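Local coordinates for cell division control protein 45 cdc45 putative (Entamoeba histolytica, PDB 6CC2), which probably acts in eukaryotic DNA replication as the Cdc45 subunit of the replicative CMG helicase, with a conformational switch that may regulate the process, at residues A219-F229 against E335-F343; I98-I106 against N119-S127. All blocks are in the same frame, centred on the assembly; numbering follows the deposited sequence.

Interaction 1 of 2, residues A219-F229 against E335-F343; sequences AKTYVHAIQYF and ENLFLPSFF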
ATOM      1  N   ALA A 219       9.969   6.592   9.258  1.00 18.57           N
ATOM      2  CA  ALA A 219      10.082   5.699  10.402  1.00 20.60           C
ATOM      3  C   ALA A 219       9.727   6.398  11.712  1.00 20.24           C
ATOM      4  O   ALA A 219       9.135   5.775  12.609  1.00 19.40           O
ATOM      5  CB  ALA A 219      11.499   5.130  10.461  1.00 21.14           C
ATOM      6  N   LYS A 220      10.059   7.677  11.841  1.00 19.75           N
ATOM      7  CA  LYS A 220       9.720   8.399  13.066  1.00 21.74           C
ATOM      8  C   LYS A 220       8.205   8.488  13.232  1.00 21.14           C
ATOM      9  O   LYS A 220       7.672   8.302  14.335  1.00 20.86           O
ATOM     10  CB  LYS A 220      10.351   9.787  13.041  1.00 27.78           C
ATOM     11  CG  LYS A 220      11.858   9.765  13.256  1.00 48.56           C
ATOM     12  CD  LYS A 220      12.445  11.169  13.359  1.00 68.86           C
ATOM     13  CE  LYS A 220      12.404  11.903  12.023  1.00 79.38           C
ATOM     14  NZ  LYS A 220      13.184  13.176  12.060  1.00 84.51           N
ATOM     15  N   THR A 221       7.490   8.722  12.142  1.00 19.88           N
ATOM     16  CA  THR A 221       6.031   8.752  12.209  1.00 18.86           C
ATOM     17  C   THR A 221       5.464   7.387  12.580  1.00 18.38           C
ATOM     18  O   THR A 221       4.550   7.263  13.424  1.00 18.86           O
ATOM     19  CB  THR A 221       5.470   9.242  10.874  1.00 19.90           C
ATOM     20  OG1 THR A 221       5.898  10.590  10.665  1.00 21.81           O
ATOM     21  CG2 THR A 221       3.963   9.170  10.865  1.00 22.56           C
ATOM     22  N   TYR A 222       6.021   6.330  11.996  1.00 17.30           N
ATOM     23  CA  TYR A 222       5.590   4.995  12.361  1.00 16.66           C
ATOM     24  C   TYR A 222       5.798   4.729  13.850  1.00 18.80           C
ATOM     25  O   TYR A 222       4.895   4.231  14.549  1.00 19.08           O
ATOM     26  CB  TYR A 222       6.331   3.968  11.500  1.00 16.35           C
ATOM     27  CG  TYR A 222       6.148   2.569  12.048  1.00 17.24           C
ATOM     28  CD1 TYR A 222       4.966   1.872  11.860  1.00 17.34           C
ATOM     29  CD2 TYR A 222       7.147   1.969  12.816  1.00 18.46           C
ATOM     30  CE1 TYR A 222       4.782   0.620  12.397  1.00 17.09           C
ATOM     31  CE2 TYR A 222       6.955   0.711  13.344  1.00 18.22           C
ATOM     32  CZ  TYR A 222       5.782   0.050  13.155  1.00 18.16           C
ATOM     33  OH  TYR A 222       5.595  -1.198  13.695  1.00 18.55           O
ATOM     34  N   VAL A 223       6.988   5.032  14.356  1.00 19.37           N
ATOM     35  CA  VAL A 223       7.290   4.721  15.750  1.00 19.08           C
ATOM     36  C   VAL A 223       6.364   5.498  16.671  1.00 21.55           C
ATOM     37  O   VAL A 223       5.880   4.970  17.684  1.00 21.88           O
ATOM     38  CB  VAL A 223       8.774   4.993  16.047  1.00 21.47           C
ATOM     39  CG1 VAL A 223       9.050   4.896  17.512  1.00 27.32           C
ATOM     40  CG2 VAL A 223       9.610   3.987  15.292  1.00 20.40           C
ATOM     41  N   HIS A 224       6.085   6.751  16.326  1.00 20.98           N
ATOM     42  CA  HIS A 224       5.169   7.562  17.142  1.00 22.62           C
ATOM     43  C   HIS A 224       3.772   6.952  17.177  1.00 21.38           C
ATOM     44  O   HIS A 224       3.076   7.025  18.202  1.00 22.49           O
ATOM     45  CB  HIS A 224       5.121   8.983  16.579  1.00 28.34           C
ATOM     46  CG  HIS A 224       4.570  10.001  17.536  1.00 40.39           C
ATOM     47  ND1 HIS A 224       5.131  10.242  18.773  1.00 45.74           N
ATOM     48  CD2 HIS A 224       3.520  10.848  17.428  1.00 45.34           C
ATOM     49  CE1 HIS A 224       4.443  11.185  19.389  1.00 48.28           C
ATOM     50  NE2 HIS A 224       3.463  11.572  18.595  1.00 46.35           N
ATOM     51  N   ALA A 225       3.329   6.379  16.063  1.00 20.53           N
ATOM     52  CA  ALA A 225       2.024   5.716  16.044  1.00 22.67           C
ATOM     53  C   ALA A 225       2.011   4.518  16.984  1.00 22.13           C
ATOM     54  O   ALA A 225       1.073   4.329  17.769  1.00 21.50           O
ATOM     55  CB  ALA A 225       1.680   5.280  14.622  1.00 23.30           C
ATOM     56  N   ILE A 226       3.055   3.692  16.926  1.00 21.27           N
ATOM     57  CA  ILE A 226       3.146   2.552  17.827  1.00 23.58           C
ATOM     58  C   ILE A 226       3.104   3.021  19.278  1.00 24.40           C
ATOM     59  O   ILE A 226       2.441   2.413  20.127  1.00 22.99           O
ATOM     60  CB  ILE A 226       4.417   1.738  17.523  1.00 23.04           C
ATOM     61  CG1 ILE A 226       4.380   1.249  16.081  1.00 22.96           C
ATOM     62  CG2 ILE A 226       4.567   0.591  18.497  1.00 27.11           C
ATOM     63  CD1 ILE A 226       3.107   0.444  15.726  1.00 25.63           C
ATOM     64  N   GLN A 227       3.824   4.104  19.596  1.00 23.55           N
ATOM     65  CA  GLN A 227       3.831   4.603  20.967  1.00 22.29           C
ATOM     66  C   GLN A 227       2.418   4.973  21.421  1.00 22.94           C
ATOM     67  O   GLN A 227       2.090   4.830  22.605  1.00 23.16           O
ATOM     68  CB  GLN A 227       4.759   5.808  21.100  1.00 24.54           C
ATOM     69  CG  GLN A 227       4.943   6.290  22.524  1.00 31.97           C
ATOM     70  CD  GLN A 227       5.675   5.280  23.386  1.00 35.50           C
ATOM     71  OE1 GLN A 227       6.697   4.725  22.976  1.00 36.08           O
ATOM     72  NE2 GLN A 227       5.149   5.025  24.576  1.00 34.06           N
ATOM     73  N   TYR A 228       1.586   5.471  20.510  1.00 22.38           N
ATOM     74  CA  TYR A 228       0.191   5.760  20.855  1.00 23.88           C
ATOM     75  C   TYR A 228      -0.538   4.487  21.258  1.00 23.68           C
ATOM     76  O   TYR A 228      -1.287   4.478  22.256  1.00 23.27           O
ATOM     77  CB  TYR A 228      -0.517   6.429  19.683  1.00 24.93           C
ATOM     78  CG  TYR A 228      -1.939   6.865  19.982  1.00 25.23           C
ATOM     79  CD1 TYR A 228      -2.175   7.981  20.772  1.00 26.47           C
ATOM     80  CD2 TYR A 228      -3.023   6.192  19.458  1.00 28.81           C
ATOM     81  CE1 TYR A 228      -3.457   8.399  21.062  1.00 31.52           C
ATOM     82  CE2 TYR A 228      -4.321   6.625  19.724  1.00 29.72           C
ATOM     83  CZ  TYR A 228      -4.519   7.717  20.526  1.00 33.22           C
ATOM     84  OH  TYR A 228      -5.802   8.154  20.816  1.00 41.73           O
ATOM     85  N   PHE A 229      -0.312   3.397  20.510  1.00 23.14           N
ATOM     86  CA  PHE A 229      -0.937   2.125  20.858  1.00 22.37           C
ATOM     87  C   PHE A 229      -0.398   1.608  22.186  1.00 22.60           C
ATOM     88  O   PHE A 229      -1.150   1.080  23.006  1.00 21.80           O
ATOM     89  CB  PHE A 229      -0.690   1.085  19.775  1.00 21.74           C
ATOM     90  CG  PHE A 229      -1.054   1.526  18.380  1.00 20.30           C
ATOM     91  CD1 PHE A 229      -2.103   2.391  18.155  1.00 21.47           C
ATOM     92  CD2 PHE A 229      -0.350   1.043  17.305  1.00 21.29           C
ATOM     93  CE1 PHE A 229      -2.415   2.797  16.862  1.00 25.41           C
ATOM     94  CE2 PHE A 229      -0.661   1.430  15.994  1.00 22.13           C
ATOM     95  CZ  PHE A 229      -1.692   2.301  15.788  1.00 23.51           C
ATOM     96  N   GLU A 335      19.995   1.951   9.848  1.00 26.26           N
ATOM     97  CA  GLU A 335      19.650   1.766  11.255  1.00 27.22           C
ATOM     98  C   GLU A 335      18.153   1.680  11.475  1.00 29.56           C
ATOM     99  O   GLU A 335      17.717   1.101  12.479  1.00 31.76           O
ATOM    100  CB  GLU A 335      20.218   2.920  12.086  1.00 32.34           C
ATOM    101  CG  GLU A 335      21.742   3.051  12.053  1.00 43.06           C
ATOM    102  CD  GLU A 335      22.248   3.848  10.851  1.00 60.01           C
ATOM    103  OE1 GLU A 335      21.456   4.135   9.924  1.00 63.10           O
ATOM    104  OE2 GLU A 335      23.450   4.190  10.839  1.00 68.85           O
ATOM    105  N   ASN A 336      17.352   2.273  10.577  1.00 26.33           N
ATOM    106  CA  ASN A 336      15.893   2.153  10.645  1.00 26.10           C
ATOM    107  C   ASN A 336      15.410   0.746  10.323  1.00 24.00           C
ATOM    108  O   ASN A 336      14.197   0.505  10.295  1.00 25.90           O
ATOM    109  CB  ASN A 336      15.209   3.132   9.698  1.00 33.29           C
ATOM    110  CG  ASN A 336      15.140   4.531  10.256  1.00 38.28           C
ATOM    111  OD1 ASN A 336      15.265   4.737  11.457  1.00 42.79           O
ATOM    112  ND2 ASN A 336      14.947   5.503   9.375  1.00 37.97           N
ATOM    113  N   LEU A 337      16.315  -0.190  10.050  1.00 24.22           N
ATOM    114  CA  LEU A 337      15.886  -1.578   9.939  1.00 23.29           C
ATOM    115  C   LEU A 337      15.336  -2.084  11.267  1.00 22.11           C
ATOM    116  O   LEU A 337      14.495  -2.987  11.292  1.00 23.63           O
ATOM    117  CB  LEU A 337      17.044  -2.443   9.483  1.00 25.29           C
ATOM    118  CG  LEU A 337      16.741  -3.928   9.295  1.00 25.90           C
ATOM    119  CD1 LEU A 337      15.676  -4.146   8.250  1.00 25.76           C
ATOM    120  CD2 LEU A 337      18.018  -4.637   8.934  1.00 27.57           C
ATOM    121  N   PHE A 338      15.800  -1.526  12.383  1.00 22.63           N
ATOM    122  CA  PHE A 338      15.357  -1.971  13.700  1.00 22.87           C
ATOM    123  C   PHE A 338      14.264  -1.017  14.163  1.00 22.85           C
ATOM    124  O   PHE A 338      14.534   0.150  14.481  1.00 24.48           O
ATOM    125  CB  PHE A 338      16.528  -2.027  14.672  1.00 24.74           C
ATOM    126  CG  PHE A 338      17.566  -3.025  14.267  1.00 26.86           C
ATOM    127  CD1 PHE A 338      17.393  -4.370  14.543  1.00 30.07           C
ATOM    128  CD2 PHE A 338      18.698  -2.624  13.567  1.00 31.44           C
ATOM    129  CE1 PHE A 338      18.346  -5.301  14.161  1.00 33.43           C
ATOM    130  CE2 PHE A 338      19.644  -3.548  13.182  1.00 35.13           C
ATOM    131  CZ  PHE A 338      19.463  -4.890  13.482  1.00 34.55           C
ATOM    132  N   LEU A 339      13.038  -1.509  14.170  1.00 21.29           N
ATOM    133  CA  LEU A 339      11.870  -0.753  14.594  1.00 20.57           C
ATOM    134  C   LEU A 339      10.981  -1.679  15.407  1.00 20.14           C
ATOM    135  O   LEU A 339      10.987  -2.895  15.192  1.00 21.87           O
ATOM    136  CB  LEU A 339      11.065  -0.223  13.396  1.00 23.31           C
ATOM    137  CG  LEU A 339      11.788   0.737  12.454  1.00 25.65           C
ATOM    138  CD1 LEU A 339      10.893   0.972  11.228  1.00 24.07           C
ATOM    139  CD2 LEU A 339      12.097   2.038  13.125  1.00 28.01           C
ATOM    140  N   PRO A 340      10.182  -1.132  16.320  1.00 20.80           N
ATOM    141  CA  PRO A 340       9.225  -1.973  17.048  1.00 20.63           C
ATOM    142  C   PRO A 340       8.188  -2.570  16.109  1.00 21.77           C
ATOM    143  O   PRO A 340       7.743  -1.930  15.159  1.00 22.09           O
ATOM    144  CB  PRO A 340       8.587  -1.002  18.054  1.00 22.53           C
ATOM    145  CG  PRO A 340       8.734   0.350  17.428  1.00 25.39           C
ATOM    146  CD  PRO A 340      10.085   0.287  16.711  1.00 24.08           C
ATOM    147  N   SER A 341       7.843  -3.820  16.365  1.00 18.94           N
ATOM    148  CA  SER A 341       6.761  -4.528  15.696  1.00 20.91           C
ATOM    149  C   SER A 341       5.608  -4.726  16.677  1.00 19.65           C
ATOM    150  O   SER A 341       5.831  -5.001  17.864  1.00 20.60           O
ATOM    151  CB  SER A 341       7.220  -5.895  15.192  1.00 27.90           C
ATOM    152  OG  SER A 341       7.932  -5.807  13.982  1.00 29.72           O
ATOM    153  N   PHE A 342       4.389  -4.603  16.167  1.00 17.70           N
ATOM    154  CA  PHE A 342       3.160  -4.846  16.937  1.00 17.96           C
ATOM    155  C   PHE A 342       2.656  -6.243  16.586  1.00 18.66           C
ATOM    156  O   PHE A 342       2.539  -6.585  15.405  1.00 19.71           O
ATOM    157  CB  PHE A 342       2.129  -3.763  16.583  1.00 18.92           C
ATOM    158  CG  PHE A 342       0.922  -3.759  17.450  1.00 19.34           C
ATOM    159  CD1 PHE A 342      -0.106  -4.642  17.221  1.00 19.94           C
ATOM    160  CD2 PHE A 342       0.820  -2.863  18.509  1.00 22.44           C
ATOM    161  CE1 PHE A 342      -1.233  -4.656  18.044  1.00 22.18           C
ATOM    162  CE2 PHE A 342      -0.277  -2.876  19.338  1.00 23.69           C
ATOM    163  CZ  PHE A 342      -1.320  -3.763  19.096  1.00 22.84           C
ATOM    164  N   PHE A 343       2.379  -7.051  17.602  1.00 18.78           N
ATOM    165  CA  PHE A 343       2.021  -8.445  17.414  1.00 20.74           C
ATOM    166  C   PHE A 343       0.645  -8.745  18.006  1.00 24.56           C
ATOM    167  O   PHE A 343       0.245  -8.160  19.012  1.00 21.84           O
ATOM    168  CB  PHE A 343       3.027  -9.399  18.094  1.00 21.67           C
ATOM    169  CG  PHE A 343       4.367  -9.481  17.417  1.00 21.34           C
ATOM    170  CD1 PHE A 343       5.358  -8.546  17.677  1.00 20.76           C
ATOM    171  CD2 PHE A 343       4.663 -10.535  16.555  1.00 22.36           C
ATOM    172  CE1 PHE A 343       6.600  -8.643  17.073  1.00 23.75           C
ATOM    173  CE2 PHE A 343       5.886 -10.635  15.948  1.00 23.13           C
ATOM    174  CZ  PHE A 343       6.873  -9.694  16.210  1.00 24.62           C
TER
HETATM  175  O   HOH W   1       4.315  -3.634  13.444  1.00 24.13           O

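Interaction 2 of 2, residues I98-I106 against N119-S127; sequences IENIFVYII and NTNIGLITS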
ATOM      1  N   ILE A  98     -24.987  16.826  -4.441  1.00 75.55           N
ATOM      2  CA  ILE A  98     -24.327  16.196  -3.302  1.00 73.70           C
ATOM      3  C   ILE A  98     -25.021  16.605  -2.010  1.00 69.40           C
ATOM      4  O   ILE A  98     -24.853  15.960  -0.969  1.00 60.68           O
ATOM      5  CB  ILE A  98     -22.839  16.590  -3.250  1.00 74.86           C
ATOM      6  CG1 ILE A  98     -22.076  16.018  -4.440  1.00 80.75           C
ATOM      7  CG2 ILE A  98     -22.208  16.158  -1.943  1.00 71.61           C
ATOM      8  CD1 ILE A  98     -20.656  16.526  -4.507  1.00 88.02           C
ATOM      9  N   GLU A  99     -25.795  17.686  -2.067  1.00 69.14           N
ATOM     10  CA  GLU A  99     -26.256  18.356  -0.858  1.00 64.06           C
ATOM     11  C   GLU A  99     -27.495  17.721  -0.244  1.00 55.77           C
ATOM     12  O   GLU A  99     -27.913  18.154   0.834  1.00 49.75           O
ATOM     13  CB  GLU A  99     -26.508  19.835  -1.169  1.00 69.24           C
ATOM     14  CG  GLU A  99     -25.357  20.481  -1.945  1.00 74.35           C
ATOM     15  CD  GLU A  99     -25.425  21.998  -1.972  1.00 78.48           C
ATOM     16  OE1 GLU A  99     -24.368  22.634  -2.177  1.00 77.07           O
ATOM     17  OE2 GLU A  99     -26.525  22.556  -1.785  1.00 79.08           O
ATOM     18  N   ASN A 100     -28.076  16.700  -0.876  1.00 55.64           N
ATOM     19  CA  ASN A 100     -29.172  15.950  -0.272  1.00 51.57           C
ATOM     20  C   ASN A 100     -28.690  14.799   0.602  1.00 51.84           C
ATOM     21  O   ASN A 100     -29.443  14.335   1.467  1.00 55.89           O
ATOM     22  CB  ASN A 100     -30.085  15.383  -1.355  1.00 52.16           C
ATOM     23  CG  ASN A 100     -30.699  16.468  -2.224  1.00 65.86           C
ATOM     24  OD1 ASN A 100     -30.209  16.753  -3.318  1.00 76.84           O
ATOM     25  ND2 ASN A 100     -31.770  17.080  -1.738  1.00 65.12           N
ATOM     26  N   ILE A 101     -27.468  14.332   0.386  1.00 44.04           N
ATOM     27  CA  ILE A 101     -26.895  13.203   1.111  1.00 46.65           C
ATOM     28  C   ILE A 101     -25.867  13.743   2.095  1.00 36.22           C
ATOM     29  O   ILE A 101     -25.388  14.875   1.981  1.00 37.39           O
ATOM     30  CB  ILE A 101     -26.264  12.189   0.129  1.00 60.87           C
ATOM     31  CG1 ILE A 101     -27.355  11.520  -0.720  1.00 69.13           C
ATOM     32  CG2 ILE A 101     -25.436  11.132   0.854  1.00 68.84           C
ATOM     33  CD1 ILE A 101     -28.265  10.590   0.058  1.00 76.10           C
ATOM     34  N   PHE A 102     -25.524  12.918   3.080  1.00 29.54           N
ATOM     35  CA  PHE A 102     -24.431  13.232   3.999  1.00 28.75           C
ATOM     36  C   PHE A 102     -23.145  12.639   3.441  1.00 30.00           C
ATOM     37  O   PHE A 102     -23.055  11.425   3.230  1.00 30.36           O
ATOM     38  CB  PHE A 102     -24.753  12.708   5.400  1.00 28.53           C
ATOM     39  CG  PHE A 102     -25.862  13.463   6.072  1.00 31.20           C
ATOM     40  CD1 PHE A 102     -27.185  13.191   5.767  1.00 34.97           C
ATOM     41  CD2 PHE A 102     -25.578  14.459   6.993  1.00 31.23           C
ATOM     42  CE1 PHE A 102     -28.221  13.911   6.372  1.00 38.72           C
ATOM     43  CE2 PHE A 102     -26.592  15.172   7.598  1.00 35.58           C
ATOM     44  CZ  PHE A 102     -27.918  14.904   7.292  1.00 39.35           C
ATOM     45  N   VAL A 103     -22.167  13.502   3.173  1.00 27.45           N
ATOM     46  CA  VAL A 103     -20.922  13.128   2.523  1.00 27.37           C
ATOM     47  C   VAL A 103     -19.791  13.333   3.518  1.00 26.25           C
ATOM     48  O   VAL A 103     -19.549  14.458   3.967  1.00 27.30           O
ATOM     49  CB  VAL A 103     -20.678  13.939   1.239  1.00 30.22           C
ATOM     50  CG1 VAL A 103     -19.302  13.606   0.664  1.00 29.89           C
ATOM     51  CG2 VAL A 103     -21.788  13.670   0.226  1.00 35.62           C
ATOM     52  N   TYR A 104     -19.097  12.242   3.851  1.00 22.56           N
ATOM     53  CA  TYR A 104     -17.955  12.286   4.751  1.00 21.56           C
ATOM     54  C   TYR A 104     -16.736  11.739   4.040  1.00 19.55           C
ATOM     55  O   TYR A 104     -16.824  10.801   3.233  1.00 21.78           O
ATOM     56  CB  TYR A 104     -18.222  11.499   6.043  1.00 23.27           C
ATOM     57  CG  TYR A 104     -19.346  12.099   6.851  1.00 22.66           C
ATOM     58  CD1 TYR A 104     -19.170  13.313   7.503  1.00 24.38           C
ATOM     59  CD2 TYR A 104     -20.574  11.471   6.957  1.00 25.76           C
ATOM     60  CE1 TYR A 104     -20.204  13.895   8.238  1.00 28.39           C
ATOM     61  CE2 TYR A 104     -21.603  12.038   7.689  1.00 27.16           C
ATOM     62  CZ  TYR A 104     -21.415  13.243   8.324  1.00 30.55           C
ATOM     63  OH  TYR A 104     -22.435  13.822   9.046  1.00 32.44           O
ATOM     64  N   ILE A 105     -15.585  12.316   4.354  1.00 19.96           N
ATOM     65  CA  ILE A 105     -14.325  11.927   3.742  1.00 20.48           C
ATOM     66  C   ILE A 105     -13.304  11.652   4.840  1.00 19.05           C
ATOM     67  O   ILE A 105     -13.068  12.498   5.708  1.00 19.55           O
ATOM     68  CB  ILE A 105     -13.812  13.012   2.776  1.00 20.88           C
ATOM     69  CG1 ILE A 105     -14.812  13.203   1.634  1.00 23.45           C
ATOM     70  CG2 ILE A 105     -12.428  12.630   2.246  1.00 18.64           C
ATOM     71  CD1 ILE A 105     -14.447  14.347   0.695  1.00 25.27           C
ATOM     72  N   ILE A 106     -12.699  10.463   4.796  1.00 18.28           N
ATOM     73  CA  ILE A 106     -11.592  10.100   5.670  1.00 19.85           C
ATOM     74  C   ILE A 106     -10.430   9.756   4.734  1.00 17.75           C
ATOM     75  O   ILE A 106     -10.388   8.669   4.163  1.00 20.44           O
ATOM     76  CB  ILE A 106     -11.919   8.929   6.586  1.00 20.32           C
ATOM     77  CG1 ILE A 106     -13.154   9.206   7.423  1.00 22.46           C
ATOM     78  CG2 ILE A 106     -10.730   8.640   7.535  1.00 22.09           C
ATOM     79  CD1 ILE A 106     -13.610   8.012   8.272  1.00 24.64           C
ATOM     80  N   ASN A 119     -16.790  24.016   1.767  1.00 32.07           N
ATOM     81  CA  ASN A 119     -18.130  23.508   1.506  1.00 31.74           C
ATOM     82  C   ASN A 119     -18.720  22.951   2.796  1.00 33.31           C
ATOM     83  O   ASN A 119     -18.204  21.973   3.353  1.00 32.84           O
ATOM     84  CB  ASN A 119     -18.072  22.433   0.428  1.00 30.49           C
ATOM     85  CG  ASN A 119     -19.449  22.028  -0.074  1.00 32.93           C
ATOM     86  OD1 ASN A 119     -20.390  21.869   0.708  1.00 35.67           O
ATOM     87  ND2 ASN A 119     -19.573  21.883  -1.386  1.00 34.56           N
ATOM     88  N   THR A 120     -19.818  23.550   3.256  1.00 35.47           N
ATOM     89  CA  THR A 120     -20.439  23.085   4.490  1.00 33.41           C
ATOM     90  C   THR A 120     -21.087  21.714   4.354  1.00 33.85           C
ATOM     91  O   THR A 120     -21.460  21.127   5.379  1.00 36.97           O
ATOM     92  CB  THR A 120     -21.492  24.102   4.970  1.00 38.11           C
ATOM     93  OG1 THR A 120     -22.362  24.437   3.884  1.00 38.97           O
ATOM     94  CG2 THR A 120     -20.825  25.360   5.481  1.00 47.80           C
ATOM     95  N   ASN A 121     -21.228  21.195   3.138  1.00 32.11           N
ATOM     96  CA  ASN A 121     -21.886  19.918   2.892  1.00 37.53           C
ATOM     97  C   ASN A 121     -20.902  18.778   2.664  1.00 34.24           C
ATOM     98  O   ASN A 121     -21.317  17.673   2.325  1.00 36.09           O
ATOM     99  CB  ASN A 121     -22.816  20.041   1.683  1.00 59.99           C
ATOM    100  CG  ASN A 121     -24.036  19.152   1.798  1.00 87.38           C
ATOM    101  OD1 ASN A 121     -23.975  17.949   1.534  1.00 87.50           O
ATOM    102  ND2 ASN A 121     -25.160  19.743   2.193  1.00106.01           N
ATOM    103  N   ILE A 122     -19.611  19.025   2.836  1.00 29.49           N
ATOM    104  CA  ILE A 122     -18.580  18.010   2.699  1.00 26.32           C
ATOM    105  C   ILE A 122     -17.873  17.911   4.045  1.00 29.80           C
ATOM    106  O   ILE A 122     -17.311  18.901   4.529  1.00 39.00           O
ATOM    107  CB  ILE A 122     -17.596  18.340   1.568  1.00 27.42           C
ATOM    108  CG1 ILE A 122     -18.332  18.374   0.232  1.00 33.01           C
ATOM    109  CG2 ILE A 122     -16.457  17.298   1.519  1.00 28.78           C
ATOM    110  CD1 ILE A 122     -17.513  18.899  -0.924  1.00 38.21           C
ATOM    111  N   GLY A 123     -17.938  16.735   4.660  1.00 27.07           N
ATOM    112  CA  GLY A 123     -17.352  16.538   5.970  1.00 25.04           C
ATOM    113  C   GLY A 123     -15.989  15.868   5.908  1.00 25.70           C
ATOM    114  O   GLY A 123     -15.905  14.642   5.773  1.00 25.32           O
ATOM    115  N   LEU A 124     -14.926  16.668   5.984  1.00 28.55           N
ATOM    116  CA  LEU A 124     -13.560  16.157   6.017  1.00 24.27           C
ATOM    117  C   LEU A 124     -13.200  15.774   7.448  1.00 25.63           C
ATOM    118  O   LEU A 124     -12.992  16.642   8.298  1.00 26.92           O
ATOM    119  CB  LEU A 124     -12.593  17.214   5.482  1.00 24.34           C
ATOM    120  CG  LEU A 124     -12.747  17.667   4.051  1.00 28.62           C
ATOM    121  CD1 LEU A 124     -12.070  19.012   3.835  1.00 26.22           C
ATOM    122  CD2 LEU A 124     -12.157  16.616   3.106  1.00 35.13           C
ATOM    123  N   ILE A 125     -13.121  14.492   7.720  1.00 21.49           N
ATOM    124  CA  ILE A 125     -12.949  14.005   9.086  1.00 23.73           C
ATOM    125  C   ILE A 125     -11.471  13.949   9.436  1.00 25.29           C
ATOM    126  O   ILE A 125     -10.659  13.362   8.704  1.00 26.05           O
ATOM    127  CB  ILE A 125     -13.613  12.632   9.279  1.00 23.19           C
ATOM    128  CG1 ILE A 125     -15.105  12.738   9.014  1.00 24.12           C
ATOM    129  CG2 ILE A 125     -13.360  12.111  10.688  1.00 23.57           C
ATOM    130  CD1 ILE A 125     -15.813  11.393   9.016  1.00 26.51           C
ATOM    131  N   THR A 126     -11.120  14.577  10.560  1.00 26.76           N
ATOM    132  CA  THR A 126      -9.785  14.489  11.129  1.00 29.34           C
ATOM    133  C   THR A 126      -9.922  14.103  12.594  1.00 29.16           C
ATOM    134  O   THR A 126     -10.988  14.275  13.200  1.00 31.09           O
ATOM    135  CB  THR A 126      -9.024  15.820  11.035  1.00 34.93           C
ATOM    136  OG1 THR A 126      -9.565  16.724  11.999  1.00 37.99           O
ATOM    137  CG2 THR A 126      -9.153  16.426   9.648  1.00 32.96           C
ATOM    138  N   SER A 127      -8.834  13.599  13.165  1.00 29.71           N
ATOM    139  CA  SER A 127      -8.858  13.096  14.534  1.00 33.04           C
ATOM    140  C   SER A 127      -8.605  14.160  15.591  1.00 41.79           C
ATOM    141  O   SER A 127      -8.749  13.867  16.787  1.00 45.89           O
ATOM    142  CB  SER A 127      -7.821  11.990  14.694  1.00 30.31           C
ATOM    143  OG  SER A 127      -6.517  12.541  14.647  1.00 36.07           O
TER
HETATM  144  O   HOH W   2     -21.885  21.612  -3.146  1.00 48.65           O
HETATM  145  O   HOH W   3     -22.829  16.082   4.338  1.00 35.16           O
HETATM  146  O   HOH W   4     -10.348  13.354   5.773  1.00 25.30           O

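Interaction 1 of 2, residues A219-F229 against E335-F343
Tyr222 reaches from the helix to the strand and donates its hydroxyl proton to the carbonyl of Pro340, with OH 2.7 Å from O and tilted 21° out of the carbonyl plane. The torsion that sets CG anti to the backbone N (chi1 167°) sends the ring toward the strand, so that the carbonyl oxygen lies at the ring edge. The same hydroxyl accepts from a water that in turn takes the amide of Phe342, so the polar grip extends to a second strand residue. Around it the fit is apolar. Val223 CG2 stands 3.8 Å from Leu339 CD2 and also meets the proline ring, which Ile226 touches from the next turn. At one end Ala219 CB rests on the Asn336 amide, 3.6 Å from ND2. At the other, Phe229 turns its edge to the Phe342 face in an offset edge-to-face pair, planes at 79°. Farther out, Tyr222 meets Phe355, and Ser341 OG is held by Gln258 and Asp256. The result is alpha/beta packing: helix 219-233, alongside helix 199-213, lies against outermost strand 338-344 of a small mixed sheet.

Interaction 2 of 2, residues I98-I106 against N119-S127
Val103 and Asn121 sit where the pairing of two parallel strands opens, and a water fills the breach: it accepts from Val103 N and donates to Asn121 O, spanning two backbone groups that would meet directly in regular parallel pairing. Beyond it the strands close up. Gly123 N donates to Val103 O, and Ile105 N returns a bond to Gly123 O at 2.7 Å. Ile125 N then donates to Ile105 O, nearly straight at 171°. A second water donates to the carbonyls of both Ile105 and Ile125. The CA atoms come nearest at Tyr104 and Gly123, 4.5 Å apart. With CG beside its own backbone N (chi1 -64°), Tyr104 brings the CD1 edge of its ring to the glycine, CD1 4.0 Å from Gly123 CA, with Gly123 O near the ring plane.

On the opposite face of the sheet, Ile105 and Leu124 run side by side, and Ile105 CD1 reaches back to Ile122 CG2 at 3.7 Å. Ile125 takes the Tyr104 side, its CD1 touching Tyr104 CB and lying 3.8 Å from Ile106 CG1. Before the strand, Asn119 OD1 accepts from Asn121 N in an Asx turn, while the Asn121 side chain lies close to Glu99, a poorly ordered residue in the turn of the other segment.

The two strands form part of a six-stranded parallel sheet, with strand 77-83 beyond 102-106 and strand 2-3 beyond 122-125. Helix 114-118 belongs to the beta-alpha-beta crossover that joins them. Val91 of helix 91-95 packs on Ile105 and Ile122, whereas Val185 of helix 182-192 meets Ile106 and Ile125.

Interaction 2 comes first along the chain, closing before interaction 1 opens, and the two illustrate different ways of building one alpha/beta protein. Their centres lie 32 Å apart; the nearest atoms are about 8 Å apart and do not touch. They share no sheet: interaction 2 joins neighbouring strands inside the six-stranded parallel sheet near the N-terminus, whereas interaction 1 sets a helix over the outermost strand of a separate three-stranded mixed sheet. Helix 182-192 borders interaction 2 and also supplies Arg184, which makes a cation-pi contact with Tyr228 on the helix of interaction 1. One helix thus touches both neighbourhoods.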